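Local coordinates for protein putative xanthine dehydrogenase YAGS fad-binding subunit (Escherichia coli, PDB 5G5G) that carries the pterin cytosine dinucleotide and the dioxothiomolybdenum centre of a periplasmic aldehyde oxidase and probably oxidises aldehydes to carboxylic acids there, at residues F165-F169 / T300-H304; Q287-I291 / A360-I365; Q295-I299 / F379-N383; Q321-Y327 / A437-N441; G448-H452 / G518-C523. All blocks are in the same frame, centred on the assembly; numbering follows the deposited sequence.

Contact 1: residues F165-F169 / T300-H304; sequences FDGAF and TAISH
Phe165 and Ser303 make the densest part of this helix-on-strand contact. The CB of Ser303 stands over one face of the Phe165 ring, 3.5 Å from the centroid and only 16° off the ring normal, a CH-pi contact displaced toward CZ. The ring edge is occupied as well: Phe165 CD1 lies 3.5 Å from Ile302 N, and the carbonyl carbon of Ala301 sits near the same plane, so the aromatic group is wedged against the strand backbone. With Phe165 CG turned anti to its own backbone N (chi1 170°), the ring leans off the helix to reach this place. The methyl of Ala301 then fills the angle between helix and strand, 3.6 Å from Phe165 CE1 and 3.8 Å from Ala168 CB. Were Phe165 replaced by an alanine, Ser303 CB would probably lose the aromatic face beneath it and a gap would open beside the backbone of Ala301 and Ile302.

Toward Thr300 the contact slackens and water takes over. One molecule donates to Ala168 O at 2.7 Å and also binds Thr300 OG1 at 2.9 Å, spanning a separation too wide for direct bonding. Nearby, Phe169 offers its CB to Ala301, while its ring is engaged in cation-pi contacts with Arg290 and Lys175. Thr300 and Ala301 both face Gly292, forming a classic beta bulge, and the whole is an alpha-on-beta packing: helix 165-171, which connects the two edge strands of a five-stranded mixed sheet, lies across one face of it.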
# COMPACT_ATOMS: atom_id res chain seq x y z
N PHE C 165 -11.70 16.94 36.61
CA PHE C 165 -11.77 17.43 35.23
C PHE C 165 -12.91 18.44 35.04
O PHE C 165 -12.72 19.52 34.49
CB PHE C 165 -11.86 16.32 34.17
CG PHE C 165 -12.17 16.91 32.83
CD1 PHE C 165 -11.16 17.55 32.12
CD2 PHE C 165 -13.49 17.02 32.39
CE1 PHE C 165 -11.43 18.23 30.95
CE2 PHE C 165 -13.79 17.70 31.23
CZ PHE C 165 -12.77 18.31 30.51
N ASP C 166 -14.10 18.10 35.50
CA ASP C 166 -15.28 18.91 35.15
C ASP C 166 -15.17 20.30 35.74
O ASP C 166 -15.45 21.30 35.08
CB ASP C 166 -16.56 18.27 35.69
CG ASP C 166 -16.90 16.97 35.00
OD1 ASP C 166 -16.55 16.78 33.86
OD2 ASP C 166 -17.56 16.15 35.65
N GLY C 167 -14.77 20.34 37.01
CA GLY C 167 -14.57 21.60 37.69
C GLY C 167 -13.52 22.46 37.04
O GLY C 167 -13.73 23.67 36.87
N ALA C 168 -12.40 21.85 36.68
CA ALA C 168 -11.26 22.59 36.15
C ALA C 168 -11.60 23.11 34.74
O ALA C 168 -11.17 24.17 34.35
CB ALA C 168 -10.01 21.71 36.12
N PHE C 169 -12.35 22.32 34.00
CA PHE C 169 -12.71 22.70 32.62
C PHE C 169 -13.58 23.95 32.66
O PHE C 169 -13.35 24.90 31.91
CB PHE C 169 -13.47 21.59 31.91
CG PHE C 169 -13.74 21.89 30.46
CD1 PHE C 169 -12.73 21.82 29.51
CD2 PHE C 169 -15.02 22.31 30.05
CE1 PHE C 169 -13.00 22.06 28.17
CE2 PHE C 169 -15.29 22.55 28.71
CZ PHE C 169 -14.29 22.39 27.76
N THR C 300 -4.90 22.86 32.30
CA THR C 300 -5.41 22.50 33.60
C THR C 300 -6.43 21.35 33.58
O THR C 300 -6.72 20.78 34.63
CB THR C 300 -6.10 23.70 34.24
OG1 THR C 300 -7.12 24.17 33.37
CG2 THR C 300 -5.06 24.81 34.50
N ALA C 301 -6.98 21.06 32.40
CA ALA C 301 -8.07 20.11 32.29
C ALA C 301 -7.99 19.41 30.96
O ALA C 301 -7.92 20.07 29.93
CB ALA C 301 -9.40 20.86 32.44
N ILE C 302 -7.92 18.07 30.95
CA ILE C 302 -7.85 17.33 29.70
C ILE C 302 -8.74 16.11 29.80
O ILE C 302 -8.66 15.32 30.74
CB ILE C 302 -6.40 16.95 29.28
CG1 ILE C 302 -6.43 16.18 27.95
CG2 ILE C 302 -5.65 16.16 30.37
CD1 ILE C 302 -5.05 16.18 27.31
N SER C 303 -9.67 15.99 28.86
CA SER C 303 -10.59 14.88 28.76
C SER C 303 -10.49 14.34 27.33
O SER C 303 -10.54 15.11 26.33
CB SER C 303 -12.02 15.30 29.06
OG SER C 303 -12.98 14.25 28.75
N HIS C 304 -10.33 13.02 27.21
CA HIS C 304 -10.27 12.40 25.88
C HIS C 304 -11.08 11.10 25.96
O HIS C 304 -10.77 10.21 26.78
CB HIS C 304 -8.84 12.13 25.50
CG HIS C 304 -8.62 11.73 24.08
ND1 HIS C 304 -7.36 11.66 23.54
CD2 HIS C 304 -9.48 11.36 23.10
CE1 HIS C 304 -7.45 11.29 22.27
NE2 HIS C 304 -8.72 11.08 21.99
O HOH W 1 -8.94 25.38 35.21

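Contact 2: residues Q287-I291 / A360-I365; sequences QHLRI and ALEIAI
Strand 287-291 and helix 360-365 run in broadly the same direction, their axes 34° apart and 9.3 Å distant at closest approach, with Leu289 facing Ala364 and Gln287 facing Ala360. In one of its two conformers Leu289 lays CD1 against the helix backbone, 3.6 Å from Leu361 CA, and also touches the methyls of Ala360 and Ala364. Its other branch, CD2, then meets Leu361 CD1, and the two leucine side chains cross at about a right angle. The sheet lies between two helical layers, an alpha-beta-alpha arrangement: helix 354-372 covers the face opposite helix 165-171, while His288 and Arg290 of the strand point away from helix 354-372. The small Ala360 and Ala364 let the strand's larger side chains approach the helix. Ile291 exploits this with CD1 alone, which sits 4.0 Å from Ala364 CB and 4.1 Å from Ile365 CD1. Its CG1 is anti to the carbonyl carbon (chi1 -41°) and the chain is extended beyond (chi2 180°), which carries that methyl to the helix. Gln287 borders the apolar patch. Its OE1 passes 3.3 Å from Ala360 CB but accepts a hydrogen bond from His304, and NE2 donates to Pro356 O and Thr285 OG1.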
# COMPACT_ATOMS: atom_id res chain seq x y z
N GLN C 287 -13.73 10.45 18.29
CA GLN C 287 -13.03 10.91 19.49
C GLN C 287 -13.54 12.27 19.94
O GLN C 287 -13.72 13.17 19.11
CB GLN C 287 -11.55 11.00 19.24
CG GLN C 287 -10.92 9.69 18.77
CD GLN C 287 -9.45 9.83 18.55
OE1 GLN C 287 -8.69 10.24 19.43
NE2 GLN C 287 -9.02 9.41 17.41
N HIS C 288 -13.71 12.43 21.24
CA HIS C 288 -14.20 13.69 21.82
C HIS C 288 -13.13 14.22 22.78
O HIS C 288 -12.80 13.55 23.76
CB HIS C 288 -15.53 13.42 22.52
CG HIS C 288 -16.20 14.66 23.00
ND1 HIS C 288 -17.12 14.65 24.03
CD2 HIS C 288 -16.09 15.95 22.61
CE1 HIS C 288 -17.56 15.88 24.23
NE2 HIS C 288 -16.95 16.69 23.38
N LEU C 289 -12.62 15.42 22.49
CA LEU C 289 -11.54 16.04 23.25
C LEU C 289 -12.01 17.36 23.83
O LEU C 289 -12.53 18.22 23.09
CB LEU C 289 -10.34 16.28 22.34
CG LEU C 289 -9.44 15.06 22.24
CD1 LEU C 289 -8.56 15.14 21.00
CD2 LEU C 289 -8.55 14.94 23.46
N ARG C 290 -11.84 17.51 25.14
CA ARG C 290 -12.18 18.74 25.84
C ARG C 290 -10.91 19.13 26.62
O ARG C 290 -10.46 18.37 27.50
CB ARG C 290 -13.37 18.54 26.76
CG ARG C 290 -14.60 18.01 26.02
CD ARG C 290 -15.60 17.50 27.02
NE ARG C 290 -16.28 18.59 27.61
CZ ARG C 290 -16.97 18.56 28.77
NH1 ARG C 290 -17.04 17.43 29.52
NH2 ARG C 290 -17.60 19.66 29.18
N ILE C 291 -10.31 20.25 26.25
CA ILE C 291 -9.05 20.69 26.86
C ILE C 291 -9.16 22.15 27.27
O ILE C 291 -9.56 22.98 26.49
CB ILE C 291 -7.84 20.53 25.94
CG1 ILE C 291 -7.92 19.19 25.18
CG2 ILE C 291 -6.56 20.65 26.76
CD1 ILE C 291 -6.79 18.90 24.22
N ALA C 360 -6.20 13.04 16.35
CA ALA C 360 -7.14 13.92 17.06
C ALA C 360 -6.45 14.90 18.02
O ALA C 360 -6.68 16.11 17.92
CB ALA C 360 -8.18 13.10 17.78
N LEU C 361 -5.69 14.39 19.00
CA LEU C 361 -5.14 15.22 20.02
C LEU C 361 -4.30 16.38 19.47
O LEU C 361 -4.38 17.52 19.98
CB LEU C 361 -4.30 14.39 21.03
CG LEU C 361 -3.51 15.15 22.08
CD1 LEU C 361 -4.52 15.89 22.99
CD2 LEU C 361 -2.68 14.17 22.88
N GLU C 362 -3.48 16.09 18.45
CA GLU C 362 -2.54 17.09 17.93
C GLU C 362 -3.19 18.17 17.05
O GLU C 362 -2.66 19.27 16.93
CB GLU C 362 -1.36 16.38 17.22
CG GLU C 362 -0.57 15.55 18.21
CD GLU C 362 0.09 16.41 19.30
OE1 GLU C 362 0.87 17.32 18.94
OE2 GLU C 362 -0.16 16.15 20.54
N ILE C 363 -4.40 17.90 16.56
CA ILE C 363 -5.23 19.02 16.01
C ILE C 363 -5.81 19.83 17.17
O ILE C 363 -5.78 21.05 17.13
CB ILE C 363 -6.39 18.56 15.08
CG1 ILE C 363 -5.83 17.79 13.88
CG2 ILE C 363 -7.23 19.73 14.65
CD1 ILE C 363 -6.88 17.18 12.95
N ALA C 364 -6.38 19.17 18.18
CA ALA C 364 -6.97 19.84 19.34
C ALA C 364 -5.98 20.77 20.01
O ALA C 364 -6.31 21.91 20.36
CB ALA C 364 -7.58 18.83 20.34
N ILE C 365 -4.73 20.32 20.14
CA ILE C 365 -3.70 21.15 20.75
C ILE C 365 -3.44 22.38 19.86
O ILE C 365 -3.27 23.48 20.37
CB ILE C 365 -2.41 20.31 20.97
CG1 ILE C 365 -2.59 19.26 22.10
CG2 ILE C 365 -1.18 21.18 21.28
CD1 ILE C 365 -2.84 19.80 23.48

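Contact 3: residues Q295-I299 / F379-N383; sequences QSGKI and FRILN
The amide of Asn383 is held between the backbone of Gly297 and Ile299 on one side and the ring of Phe379 on another. ND2 lies over the centre of that ring, 3.6 Å above its plane, and points an almost straight N-H (177°) at Gly297 O, 3.0 Å away and close to the amide plane. Its second bond, to Phe379 O within the same turn, is more bent at 144°. OD1 accepts from Ile299 N at 2.8 Å and from a water that also donates to Ile299 O, so both ends of the amide are engaged and its flip is fixed. The bonds fasten the connection of a beta hairpin, strands 285-293 and 299-310, to Asn383, just after helix 376-382. Ile299 crosses the Asn383 side chain at about a right angle, and its CG1 reaches Phe379 CZ at 4.0 Å. Leu382, its CG anti to the backbone N (chi1 -168°), sends CD2 over the backbone of Gly297, 3.4 Å from its carbonyl carbon; a CB on that residue would crowd this methyl, and the positive phi also favours glycine. On the more exposed flank Lys298, bent at chi2 and chi4, brings CE to 3.0 Å from Leu382 O and close to Leu382 CG.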
# COMPACT_ATOMS: atom_id res chain seq x y z
N GLN C 295 -4.89 31.30 32.14
CA GLN C 295 -4.50 32.57 31.51
C GLN C 295 -3.07 32.57 30.96
O GLN C 295 -2.81 33.28 30.02
CB GLN C 295 -4.71 33.76 32.49
CG GLN C 295 -6.20 34.05 32.68
CD GLN C 295 -6.55 35.07 33.77
OE1 GLN C 295 -5.69 35.55 34.53
NE2 GLN C 295 -7.85 35.40 33.85
N SER C 296 -2.17 31.77 31.53
CA SER C 296 -0.78 31.63 31.02
C SER C 296 -0.57 30.56 29.95
O SER C 296 0.50 30.45 29.37
CB SER C 296 0.17 31.42 32.24
OG SER C 296 -0.04 30.13 32.85
N GLY C 297 -1.61 29.80 29.61
CA GLY C 297 -1.51 28.76 28.61
C GLY C 297 -1.13 27.41 29.15
O GLY C 297 -0.98 26.46 28.36
N LYS C 298 -1.08 27.27 30.47
CA LYS C 298 -0.89 25.96 31.12
C LYS C 298 -2.20 25.19 31.10
O LYS C 298 -3.22 25.65 31.63
CB LYS C 298 -0.44 26.10 32.59
CG LYS C 298 1.02 26.56 32.74
CD LYS C 298 1.95 25.36 32.56
CE LYS C 298 3.43 25.70 32.54
NZ LYS C 298 3.83 26.45 33.75
N ILE C 299 -2.16 24.01 30.49
CA ILE C 299 -3.32 23.12 30.49
C ILE C 299 -3.63 22.77 31.93
O ILE C 299 -2.72 22.42 32.69
CB ILE C 299 -3.04 21.86 29.67
CG1 ILE C 299 -2.90 22.25 28.20
CG2 ILE C 299 -4.13 20.80 29.86
CD1 ILE C 299 -2.37 21.14 27.32
N PHE C 379 3.58 26.29 22.89
CA PHE C 379 2.49 25.78 23.69
C PHE C 379 2.78 24.39 24.22
O PHE C 379 2.48 24.10 25.35
CB PHE C 379 1.17 25.78 22.89
CG PHE C 379 -0.03 25.43 23.71
CD1 PHE C 379 -0.60 26.37 24.56
CD2 PHE C 379 -0.61 24.18 23.62
CE1 PHE C 379 -1.71 26.07 25.33
CE2 PHE C 379 -1.76 23.88 24.34
CZ PHE C 379 -2.31 24.81 25.20
N ARG C 380 3.31 23.52 23.38
CA ARG C 380 3.71 22.16 23.78
C ARG C 380 4.87 22.20 24.75
O ARG C 380 4.87 21.48 25.73
CB ARG C 380 4.02 21.30 22.56
CG ARG C 380 2.81 21.01 21.71
CD ARG C 380 3.20 20.14 20.51
NE ARG C 380 2.02 19.69 19.78
CZ ARG C 380 1.32 20.45 18.93
NH1 ARG C 380 1.70 21.70 18.67
NH2 ARG C 380 0.25 19.95 18.30
N ILE C 381 5.83 23.10 24.54
CA ILE C 381 6.97 23.19 25.45
C ILE C 381 6.48 23.61 26.83
O ILE C 381 6.90 23.02 27.85
CB ILE C 381 8.06 24.14 24.88
CG1 ILE C 381 8.71 23.48 23.65
CG2 ILE C 381 9.14 24.45 25.93
CD1 ILE C 381 9.55 24.44 22.81
N LEU C 382 5.62 24.65 26.89
CA LEU C 382 5.05 25.10 28.14
C LEU C 382 4.36 23.99 28.94
O LEU C 382 4.31 24.08 30.16
CB LEU C 382 4.02 26.17 27.84
CG LEU C 382 3.45 27.02 28.92
CD1 LEU C 382 4.54 28.00 29.35
CD2 LEU C 382 2.21 27.77 28.39
N ASN C 383 3.74 23.04 28.22
CA ASN C 383 2.95 21.95 28.80
C ASN C 383 3.67 20.58 28.84
O ASN C 383 3.05 19.51 28.93
CB ASN C 383 1.61 21.87 28.03
CG ASN C 383 0.70 22.99 28.43
OD1 ASN C 383 0.31 23.05 29.59
ND2 ASN C 383 0.46 23.95 27.54
O HOH W 2 0.01 22.22 32.24

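Contact 4: residues Q321-Y327 / A437-N441; sequences QQSELLY and AGFRN
Apolar packing of Leu325 and Leu326 against Phe439 seals a buried loop-on-sheet interface, where the segment 321-327 between strands 299-310 and 331-340 covers strand 429-441 of another mixed sheet. The two sides belong to the two successive molybdopterin cofactor-binding regions of the chain, so the contact joins them. Phe439 is the main element. Gln322 CB approaches its CD2 at 3.7 Å and Leu325 CD1 meets its CZ at 3.8 Å, while the Leu326 and Phe439 side chains slide past each other in opposite directions, Leu326 CD1 lying 4.0 Å from Phe439 CB. All three come obliquely to the ring, whose CG is anti to the backbone N (chi1 175°) and which thereby rises into the bend of the loop. An alanine in place of Phe439 is likely to open a gap beside Gln322 CB and Leu325 CD1, depriving both of the ring they pack on.

At the outer end the character becomes polar. Gln321 and Asn441 approach from opposite directions with amide planes 70° apart; as NE2 and ND2 are both donors, they do not bond each other but share one water, which accepts from Gln321 NE2 at 3.1 Å and Asn441 ND2 at 3.0 Å. Gln321 is also held by Glu354, and Asn441 OD1 by Ser584. Arg440, whose CB faces away from the loop, forms salt bridges with Glu354 and with Glu692 of the molybdenum pocket. At the opposite end Tyr327 OH, hydrogen-bonded to Glu362, rests 3.6 Å from the methyl of Ala437.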
# COMPACT_ATOMS: atom_id res chain seq x y z
N GLN C 321 -4.72 6.62 25.25
CA GLN C 321 -3.57 6.40 26.14
C GLN C 321 -2.55 7.51 26.10
O GLN C 321 -2.07 7.91 27.17
CB GLN C 321 -2.84 5.05 25.89
CG GLN C 321 -1.46 5.00 26.61
CD GLN C 321 -0.70 3.69 26.39
OE1 GLN C 321 -0.61 2.85 27.30
NE2 GLN C 321 -0.13 3.53 25.19
N GLN C 322 -2.19 8.03 24.93
CA GLN C 322 -1.17 9.06 24.87
C GLN C 322 -1.58 10.29 25.62
O GLN C 322 -0.72 11.01 26.15
CB GLN C 322 -0.79 9.51 23.46
CG GLN C 322 -1.77 10.41 22.75
CD GLN C 322 -2.98 9.64 22.24
OE1 GLN C 322 -2.82 8.73 21.43
NE2 GLN C 322 -4.17 10.04 22.66
N SER C 323 -2.88 10.52 25.71
CA SER C 323 -3.36 11.70 26.39
C SER C 323 -3.16 11.63 27.91
O SER C 323 -3.35 12.66 28.61
CB SER C 323 -4.84 11.94 26.05
OG SER C 323 -4.95 12.14 24.66
N GLU C 324 -2.86 10.44 28.42
CA GLU C 324 -2.58 10.25 29.82
C GLU C 324 -1.17 10.66 30.17
O GLU C 324 -0.87 10.84 31.36
CB GLU C 324 -2.77 8.78 30.25
CG GLU C 324 -4.23 8.35 30.01
CD GLU C 324 -4.53 6.86 30.11
OE1 GLU C 324 -3.60 6.04 30.36
OE2 GLU C 324 -5.72 6.50 29.90
N LEU C 325 -0.30 10.79 29.18
CA LEU C 325 1.16 10.97 29.44
C LEU C 325 1.81 12.14 28.70
O LEU C 325 2.88 12.61 29.11
CB LEU C 325 1.92 9.69 29.00
CG LEU C 325 1.69 8.51 29.91
CD1 LEU C 325 2.21 7.21 29.29
CD2 LEU C 325 2.29 8.70 31.28
N LEU C 326 1.21 12.59 27.61
CA LEU C 326 1.93 13.52 26.76
C LEU C 326 2.01 14.93 27.35
O LEU C 326 3.09 15.49 27.34
CB LEU C 326 1.37 13.54 25.34
CG LEU C 326 2.16 14.30 24.24
CD1 LEU C 326 3.63 13.93 24.22
CD2 LEU C 326 1.56 14.02 22.87
N TYR C 327 0.92 15.51 27.86
CA TYR C 327 0.95 16.89 28.30
C TYR C 327 0.62 16.99 29.78
O TYR C 327 -0.08 16.14 30.32
CB TYR C 327 0.03 17.77 27.49
CG TYR C 327 0.37 17.74 26.03
CD1 TYR C 327 1.52 18.30 25.59
CD2 TYR C 327 -0.48 17.13 25.12
CE1 TYR C 327 1.87 18.27 24.23
CE2 TYR C 327 -0.15 17.11 23.74
CZ TYR C 327 1.02 17.69 23.31
OH TYR C 327 1.40 17.66 21.99
N ALA C 437 3.34 16.80 17.71
CA ALA C 437 4.15 15.90 18.49
C ALA C 437 3.80 14.44 18.17
O ALA C 437 2.66 14.12 17.86
CB ALA C 437 3.92 16.13 19.96
N GLY C 438 4.83 13.60 18.27
CA GLY C 438 4.69 12.17 18.32
C GLY C 438 5.12 11.60 19.66
O GLY C 438 5.95 12.15 20.36
N PHE C 439 4.54 10.47 20.00
CA PHE C 439 4.69 9.80 21.28
C PHE C 439 4.38 8.35 21.06
O PHE C 439 3.35 8.01 20.45
CB PHE C 439 3.69 10.39 22.27
CG PHE C 439 3.67 9.67 23.61
CD1 PHE C 439 4.62 10.01 24.55
CD2 PHE C 439 2.81 8.58 23.84
CE1 PHE C 439 4.66 9.33 25.78
CE2 PHE C 439 2.87 7.86 25.04
CZ PHE C 439 3.80 8.27 26.01
N ARG C 440 5.20 7.47 21.65
CA ARG C 440 4.96 6.01 21.61
C ARG C 440 5.75 5.37 22.71
O ARG C 440 6.93 5.69 22.88
CB ARG C 440 5.35 5.44 20.26
CG ARG C 440 5.01 3.97 20.04
CD ARG C 440 3.52 3.69 19.91
NE ARG C 440 3.32 2.27 19.73
CZ ARG C 440 2.15 1.63 19.77
NH1 ARG C 440 1.02 2.29 20.03
NH2 ARG C 440 2.10 0.32 19.55
N ASN C 441 5.12 4.53 23.49
CA ASN C 441 5.82 3.88 24.57
C ASN C 441 6.95 2.92 24.09
O ASN C 441 6.95 2.46 22.94
CB ASN C 441 4.85 3.17 25.50
CG ASN C 441 4.07 4.14 26.39
OD1 ASN C 441 4.59 5.17 26.80
ND2 ASN C 441 2.84 3.80 26.71
O HOH W 3 1.86 1.18 25.57

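Contact 5: residues G448-H452 / G518-C523; sequences GARVH and GVYAAC
Val451 and Ala449 face Ala522 and Val519 in an alpha/beta layer: helix 511-534 packs on one face of a five-stranded mixed sheet through strand 447-453. The axes of the two segments come within 6.6 Å and differ by 44° in direction, a close approach made possible by small residues on both sides.

The apolar contacts come first. Val451 CG2 meets the methyl of Ala522 at 3.7 Å, and the methyl of Ala449 touches Val519 CG2 at 3.8 Å. Val519, with CG1 anti to the backbone N (chi1 169°), holds CG2 toward the strand while the same residue also touches Leu476 and Thr479 of helix 472-484 and Val461 of the adjoining strand, so it packs at once on the sheet and on a second helix.

A second group sets methyl groups against main-chain oxygens. Ala522 CB lies 3.6 Å from Ala449 O, and Ala449 CB lies 4.1 Å from Gly518 O. Gly518 itself is pressed near Gly448: a CB at this position would come 3.3 Å from Gly448 N, so the bare alpha carbon suits the closeness of helix and strand.

Charged and polar groups gather on the other face of the strand, where Arg450 makes salt bridges with Glu462 and Glu569 and His452 bonds to Glu462 and Thr567. Toward the helix the strand turns the apolar side chains of Ala449 and Val451, and the packing there ends where Cys523 SG settles beside Val451 CG1, 4.1 Å away.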
# COMPACT_ATOMS: atom_id res chain seq x y z
N GLY C 448 15.62 -14.22 23.11
CA GLY C 448 16.81 -15.06 23.12
C GLY C 448 17.47 -15.26 21.78
O GLY C 448 16.90 -14.94 20.74
N ALA C 449 18.69 -15.79 21.84
CA ALA C 449 19.50 -16.00 20.66
C ALA C 449 20.58 -17.02 20.92
O ALA C 449 20.96 -17.28 22.06
CB ALA C 449 20.13 -14.68 20.21
N ARG C 450 21.04 -17.66 19.86
CA ARG C 450 22.18 -18.56 19.90
C ARG C 450 23.24 -17.92 19.02
O ARG C 450 22.95 -17.46 17.92
CB ARG C 450 21.74 -19.93 19.36
CG ARG C 450 22.80 -20.99 19.37
CD ARG C 450 22.21 -22.41 19.27
NE ARG C 450 21.22 -22.56 18.20
CZ ARG C 450 19.93 -22.94 18.29
NH1 ARG C 450 19.32 -23.22 19.45
NH2 ARG C 450 19.23 -23.03 17.19
N VAL C 451 24.46 -17.80 19.54
CA VAL C 451 25.58 -17.20 18.79
C VAL C 451 26.75 -18.18 18.83
O VAL C 451 27.09 -18.72 19.89
CB VAL C 451 26.01 -15.86 19.37
CG1 VAL C 451 27.10 -15.20 18.51
CG2 VAL C 451 24.82 -14.94 19.47
N HIS C 452 27.33 -18.44 17.67
CA HIS C 452 28.46 -19.38 17.54
C HIS C 452 29.70 -18.66 17.03
O HIS C 452 29.59 -17.81 16.10
CB HIS C 452 28.21 -20.42 16.51
CG HIS C 452 26.88 -21.09 16.61
ND1 HIS C 452 26.73 -22.30 17.25
CD2 HIS C 452 25.68 -20.77 16.10
CE1 HIS C 452 25.47 -22.70 17.13
NE2 HIS C 452 24.82 -21.80 16.43
N GLY C 518 18.98 -9.71 23.36
CA GLY C 518 19.20 -11.15 23.57
C GLY C 518 20.51 -11.58 22.93
O GLY C 518 21.20 -12.43 23.45
N VAL C 519 20.87 -10.98 21.80
CA VAL C 519 22.18 -11.25 21.20
C VAL C 519 23.29 -10.76 22.13
O VAL C 519 24.27 -11.49 22.40
CB VAL C 519 22.30 -10.64 19.75
CG1 VAL C 519 23.75 -10.68 19.23
CG2 VAL C 519 21.35 -11.35 18.82
N TYR C 520 23.10 -9.59 22.74
CA TYR C 520 24.00 -9.10 23.78
C TYR C 520 24.22 -10.16 24.87
O TYR C 520 25.36 -10.48 25.25
CB TYR C 520 23.47 -7.79 24.39
CG TYR C 520 24.32 -7.23 25.49
CD1 TYR C 520 24.21 -7.70 26.81
CD2 TYR C 520 25.30 -6.27 25.21
CE1 TYR C 520 25.01 -7.21 27.82
CE2 TYR C 520 26.10 -5.76 26.22
CZ TYR C 520 25.96 -6.24 27.52
OH TYR C 520 26.78 -5.74 28.52
N ALA C 521 23.12 -10.73 25.36
CA ALA C 521 23.19 -11.71 26.43
C ALA C 521 23.95 -12.93 25.99
O ALA C 521 24.84 -13.39 26.71
CB ALA C 521 21.79 -12.06 26.88
N ALA C 522 23.66 -13.42 24.78
CA ALA C 522 24.35 -14.60 24.23
C ALA C 522 25.86 -14.30 24.02
O ALA C 522 26.71 -15.11 24.38
CB ALA C 522 23.69 -15.11 22.97
N CYS C 523 26.16 -13.11 23.51
CA CYS C 523 27.53 -12.74 23.27
C CYS C 523 28.32 -12.57 24.57
O CYS C 523 29.51 -12.85 24.57
CB CYS C 523 27.65 -11.49 22.40
SG CYS C 523 27.15 -11.73 20.71

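Overall arrangement
Contacts 1, 2, 3 and 4 form one connected cluster, with centres 12 to 17 Å apart. His304 of contact 1 ties it to two others, through NE2 to Gln287 OE1 of contact 2 (2.7 Å) and through ND1 to Ser323 OG of contact 4 (2.7 Å). Glu362 of contact 2 does likewise: OE1 makes a salt bridge to Arg380 NE of contact 3 at 2.8 Å and a hydrogen bond to Ala437 N of contact 4, also at 2.8 Å. Contact 4 leads from this cluster toward the active site, the side chain of Asn441 lying about 11 Å from the dioxothiomolybdenum ion. Contact 5 stands apart, its nearest atoms about 17 Å from contact 4, with the side chain of Val519 about 12 Å from the pterin cytosine dinucleotide.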